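Local coordinates for transcriptional regulator, TetR family (PDB 5K7F), which probably acts as a DNA-binding transcriptional repressor of the TetR family, regulating alternative de novo isovaleryl coenzyme A biosynthesis in Myxococcus xanthus, at residues 68-71 / 72-76; 128-131 / 132-136. One frame throughout, in Å; residues are numbered along the deposited sequence.

Interaction 1. Residues 68-71 / 72-76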
loop_
_atom_site.group_PDB
_atom_site.type_symbol
_atom_site.label_atom_id
_atom_site.label_comp_id
_atom_site.label_asym_id
_atom_site.label_seq_id
_atom_site.Cartn_x
_atom_site.Cartn_y
_atom_site.Cartn_z
ATOM N N MET A 68 2.136 -10.133 -13.940
ATOM C CA MET A 68 3.055 -9.128 -13.423
ATOM C C MET A 68 3.827 -8.428 -14.551
ATOM O O MET A 68 4.018 -7.208 -14.523
ATOM C CB MET A 68 3.957 -9.773 -12.354
ATOM C CG MET A 68 3.148 -10.249 -11.152
ATOM S SD MET A 68 4.178 -10.937 -9.821
ATOM C CE MET A 68 4.896 -9.417 -9.247
ATOM N N ASN A 69 4.256 -9.155 -15.574
ATOM C CA ASN A 69 4.893 -8.511 -16.718
ATOM C C ASN A 69 3.921 -7.604 -17.465
ATOM O O ASN A 69 4.313 -6.547 -17.978
ATOM C CB ASN A 69 5.444 -9.567 -17.664
ATOM C CG ASN A 69 6.863 -9.942 -17.337
ATOM O OD1 ASN A 69 7.661 -9.122 -16.854
ATOM N ND2 ASN A 69 7.205 -11.163 -17.650
ATOM N N TYR A 70 2.655 -8.005 -17.536
ATOM C CA TYR A 70 1.656 -7.154 -18.173
ATOM C C TYR A 70 1.499 -5.869 -17.377
ATOM O O TYR A 70 1.424 -4.776 -17.953
ATOM C CB TYR A 70 0.327 -7.896 -18.281
ATOM C CG TYR A 70 -0.817 -7.095 -18.936
ATOM C CD1 TYR A 70 -0.583 -6.207 -19.963
ATOM C CD2 TYR A 70 -2.127 -7.229 -18.493
ATOM C CE1 TYR A 70 -1.602 -5.474 -20.532
ATOM C CE2 TYR A 70 -3.150 -6.485 -19.075
ATOM C CZ TYR A 70 -2.881 -5.624 -20.072
ATOM O OH TYR A 70 -3.888 -4.874 -20.658
ATOM N N GLY A 71 1.539 -5.977 -16.039
ATOM C CA GLY A 71 1.428 -4.786 -15.216
ATOM C C GLY A 71 2.570 -3.820 -15.470
ATOM O O GLY A 71 2.393 -2.595 -15.476
ATOM N N MET A 72 3.773 -4.343 -15.647
ATOM C CA MET A 72 4.868 -3.411 -15.939
ATOM C C MET A 72 4.770 -2.836 -17.346
ATOM O O MET A 72 5.209 -1.704 -17.581
ATOM C CB MET A 72 6.206 -4.095 -15.750
ATOM C CG MET A 72 6.575 -4.385 -14.265
ATOM S SD MET A 72 6.180 -3.065 -13.083
ATOM C CE MET A 72 7.187 -1.707 -13.690
ATOM N N ASP A 73 4.261 -3.615 -18.301
ATOM C CA ASP A 73 3.944 -3.092 -19.630
ATOM C C ASP A 73 2.946 -1.955 -19.537
ATOM O O ASP A 73 3.013 -0.987 -20.311
ATOM C CB ASP A 73 3.366 -4.189 -20.520
ATOM C CG ASP A 73 4.399 -5.135 -21.048
ATOM O OD1 ASP A 73 5.589 -4.841 -20.947
ATOM O OD2 ASP A 73 3.985 -6.166 -21.635
ATOM N N LEU A 74 1.995 -2.057 -18.605
ATOM C CA LEU A 74 1.014 -0.996 -18.458
ATOM C C LEU A 74 1.645 0.276 -17.908
ATOM O O LEU A 74 1.249 1.376 -18.308
ATOM C CB LEU A 74 -0.139 -1.442 -17.563
ATOM C CG LEU A 74 -1.039 -2.494 -18.161
ATOM C CD1 LEU A 74 -2.160 -2.905 -17.209
ATOM C CD2 LEU A 74 -1.623 -1.949 -19.533
ATOM N N PHE A 75 2.576 0.159 -16.942
ATOM C CA PHE A 75 3.330 1.345 -16.500
ATOM C C PHE A 75 4.018 2.051 -17.682
ATOM O O PHE A 75 4.020 3.284 -17.765
ATOM C CB PHE A 75 4.340 0.965 -15.383
ATOM C CG PHE A 75 3.746 1.029 -13.974
ATOM C CD1 PHE A 75 3.774 2.222 -13.246
ATOM C CD2 PHE A 75 3.155 -0.089 -13.375
ATOM C CE1 PHE A 75 3.257 2.300 -11.991
ATOM C CE2 PHE A 75 2.592 -0.009 -12.088
ATOM C CZ PHE A 75 2.639 1.197 -11.406
ATOM N N GLU A 76 4.605 1.299 -18.611
ATOM C CA GLU A 76 5.144 1.914 -19.824
ATOM C C GLU A 76 4.052 2.562 -20.680
ATOM O O GLU A 76 4.165 3.716 -21.103
ATOM C CB GLU A 76 5.885 0.865 -20.661
ATOM C CG GLU A 76 6.331 1.386 -22.024
ATOM C CD GLU A 76 7.402 2.468 -21.934
ATOM O OE1 GLU A 76 8.094 2.563 -20.875
ATOM O OE2 GLU A 76 7.562 3.196 -22.945
#
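Leu74 lies against the ring of Tyr70 one helical turn earlier, and this i/i+4 CH-pi pair along an alpha-helix is the tightly packed part of the contact. Leu74 CD1 stands over one face of the ring, 4.2 Å from the Tyr70 ring centroid and only 16° off the normal. The second methyl covers the hydroxyl end: Leu74 CD2 is 3.7 Å from Tyr70 CE1. With CG anti to the backbone N (chi1 180°), the Tyr70 ring projects outward and leans toward the next turn, where Leu74 meets it. The backbone beneath is regular, with Leu74 N donating to Tyr70 O at 2.9 Å and Phe75 N to Gly71 O at 3.1 Å. That same carbonyl meets the rim of the Phe75 ring near its plane, Gly71 O lying 3.4 Å from Phe75 CD2.

The looser side carries Asn69 and Asp73, both partly exposed. Here Asp73 N bonds Asn69 O at 3.0 Å, and the Asp73 carboxylate folds back beside that carbonyl, while the two side-chain ends do not touch. Asp73 OD1 is held by a salt bridge to Arg133.

Tyr70 OH hydrogen-bonds Glu23 OE2, tying helix 60-83 to helix 18-32 of the predicted DNA-binding domain; as in TetR regulators, helix 60-83 joins that domain to the C-terminal one. Tyr70 and Leu74 pack on Val112 of helix 110-117 and on Trp108, Leu74 and Phe75 reach Leu103 of helix 89-105, and Met68, Asn69 and Met72 face helix 125-150.

Interaction 2. Residues 128-131 / 132-136; sequences AFID and ARKKK
Phe129 and Arg133, one turn apart, project in the same direction as neighbours. Contact is through the aliphatic part of the arginine: its CD lies 3.8 Å from Phe129 CE1, oblique to the ring. Arg133 CD makes this contact, and the guanidinium plane is turned 68° from the ring. A bend at chi3 (71°) turns the end of Arg133 away from the helix toward its salt-bridge partner Asp73.

The second pair, Ile130 and Lys134, meets at an angle, the lysine stem passing over the branch methyl with Lys134 CE 3.7 Å from Ile130 CG2. Lys134 stays extended beyond CG, which carries its ammonium past the isoleucine to the carbonyl oxygen of Leu116. Asp131 OD1 is 4.9 Å from Lys134 NZ, too far for contact, though the opposite charges may attract weakly. Beneath these side chains the i/i+4 backbone bonds are those of an alpha-helix: Lys134 N to Ile130 O is 2.9 Å with an N-H...O angle of 168°, and Ala132 N to Ala128 O is also 2.9 Å. Lys135, bent at its last torsion, salt-bridges Asp139 on the exposed side. Arginine and lysine stems packed i/i+4 in this way belong to an amphipathic surface helix, here of the TetR-type C-terminal domain.

Within helix 125-150, the buried Ile130 faces inward onto Phe65 and Asn69 of helix 60-83 and onto Leu116 of helix 110-117. Phe129 and Arg133 lie to one side of it, touching Asn69 and Met72 of helix 60-83, whereas Lys134 lies over His117 at the end of helix 110-117.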
loop_
_atom_site.group_PDB
_atom_site.type_symbol
_atom_site.label_atom_id
_atom_site.label_comp_id
_atom_site.label_asym_id
_atom_site.label_seq_id
_atom_site.Cartn_x
_atom_site.Cartn_y
_atom_site.Cartn_z
ATOM N N ALA A 128 13.369 -11.774 -9.712
ATOM C CA ALA A 128 14.361 -10.747 -10.011
ATOM C C ALA A 128 14.068 -10.039 -11.336
ATOM O O ALA A 128 14.380 -8.852 -11.483
ATOM C CB ALA A 128 15.764 -11.362 -10.019
ATOM N N PHE A 129 13.477 -10.732 -12.307
ATOM C CA PHE A 129 13.173 -10.087 -13.579
ATOM C C PHE A 129 12.104 -9.009 -13.390
ATOM O O PHE A 129 12.258 -7.884 -13.875
ATOM C CB PHE A 129 12.739 -11.135 -14.602
ATOM C CG PHE A 129 12.411 -10.570 -15.966
ATOM C CD1 PHE A 129 11.137 -10.151 -16.257
ATOM C CD2 PHE A 129 13.378 -10.472 -16.950
ATOM C CE1 PHE A 129 10.822 -9.632 -17.494
ATOM C CE2 PHE A 129 13.070 -9.951 -18.196
ATOM C CZ PHE A 129 11.784 -9.534 -18.465
ATOM N N ILE A 130 11.054 -9.313 -12.620
ATOM C CA ILE A 130 10.040 -8.306 -12.298
ATOM C C ILE A 130 10.626 -7.228 -11.397
ATOM O O ILE A 130 10.328 -6.044 -11.560
ATOM C CB ILE A 130 8.815 -8.951 -11.627
ATOM C CG1 ILE A 130 8.144 -9.976 -12.544
ATOM C CG2 ILE A 130 7.830 -7.867 -11.178
ATOM C CD1 ILE A 130 7.496 -9.400 -13.813
ATOM N N ASP A 131 11.443 -7.622 -10.406
ATOM C CA ASP A 131 12.037 -6.628 -9.514
ATOM C C ASP A 131 12.863 -5.625 -10.302
ATOM O O ASP A 131 12.849 -4.427 -10.000
ATOM C CB ASP A 131 12.915 -7.301 -8.455
ATOM C CG ASP A 131 12.114 -7.885 -7.288
ATOM O OD1 ASP A 131 10.876 -7.717 -7.248
ATOM O OD2 ASP A 131 12.739 -8.501 -6.387
ATOM N N ALA A 132 13.591 -6.090 -11.310
ATOM C CA ALA A 132 14.392 -5.181 -12.127
ATOM C C ALA A 132 13.506 -4.225 -12.914
ATOM O O ALA A 132 13.825 -3.043 -13.054
ATOM C CB ALA A 132 15.295 -5.962 -13.077
ATOM N N ARG A 133 12.367 -4.708 -13.398
ATOM C CA ARG A 133 11.464 -3.810 -14.096
ATOM C C ARG A 133 10.883 -2.783 -13.134
ATOM O O ARG A 133 10.809 -1.586 -13.451
ATOM C CB ARG A 133 10.363 -4.616 -14.773
ATOM C CG ARG A 133 10.868 -5.556 -15.886
ATOM C CD ARG A 133 9.731 -6.068 -16.767
ATOM N NE ARG A 133 9.217 -4.995 -17.615
ATOM C CZ ARG A 133 8.167 -5.084 -18.429
ATOM N NH1 ARG A 133 7.470 -6.207 -18.541
ATOM N NH2 ARG A 133 7.790 -4.033 -19.121
ATOM N N LYS A 134 10.472 -3.221 -11.952
ATOM C CA LYS A 134 9.938 -2.269 -10.978
ATOM C C LYS A 134 10.964 -1.193 -10.661
ATOM O O LYS A 134 10.615 -0.018 -10.466
ATOM C CB LYS A 134 9.508 -2.995 -9.699
ATOM C CG LYS A 134 8.225 -3.842 -9.837
ATOM C CD LYS A 134 7.977 -4.675 -8.581
ATOM C CE LYS A 134 6.660 -5.437 -8.669
ATOM N NZ LYS A 134 6.308 -6.013 -7.350
ATOM N N LYS A 135 12.240 -1.575 -10.592
ATOM C CA LYS A 135 13.259 -0.617 -10.178
ATOM C C LYS A 135 13.507 0.445 -11.241
ATOM O O LYS A 135 13.928 1.558 -10.902
ATOM C CB LYS A 135 14.574 -1.329 -9.846
ATOM C CG LYS A 135 15.683 -0.354 -9.420
ATOM C CD LYS A 135 16.976 -1.075 -9.026
ATOM C CE LYS A 135 18.013 -0.084 -8.506
ATOM N NZ LYS A 135 18.560 0.795 -9.565
ATOM N N LYS A 136 13.290 0.129 -12.514
ATOM C CA LYS A 136 13.394 1.147 -13.563
ATOM C C LYS A 136 12.384 2.276 -13.352
ATOM O O LYS A 136 12.708 3.445 -13.565
ATOM C CB LYS A 136 13.237 0.513 -14.929
ATOM C CG LYS A 136 14.459 -0.330 -15.347
ATOM C CD LYS A 136 14.586 -0.466 -16.862
ATOM C CE LYS A 136 15.354 -1.726 -17.258
ATOM N NZ LYS A 136 14.467 -2.945 -17.326
#

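Both interactions are single-helix i/i+4 contacts, one on helix 60-83 and one on helix 125-150; the two helices pack together, the contact centres about 11 Å apart. Interaction 1 is largely buried, its centre about 7 Å from the chain centre, and its main side-chain pairing is apolar. Interaction 2, its centre about 13 Å from the chain centre, is mostly exposed, and its long cationic side chains lend their stems to packing and their ends to polar partners. The join is the salt bridge of Asp73 OD1 with Arg133 NH2 at 3.0 Å. Helix 110-117 borders both, receiving apolar side chains from interaction 1 and both Ile130 and the Lys134 ammonium from interaction 2.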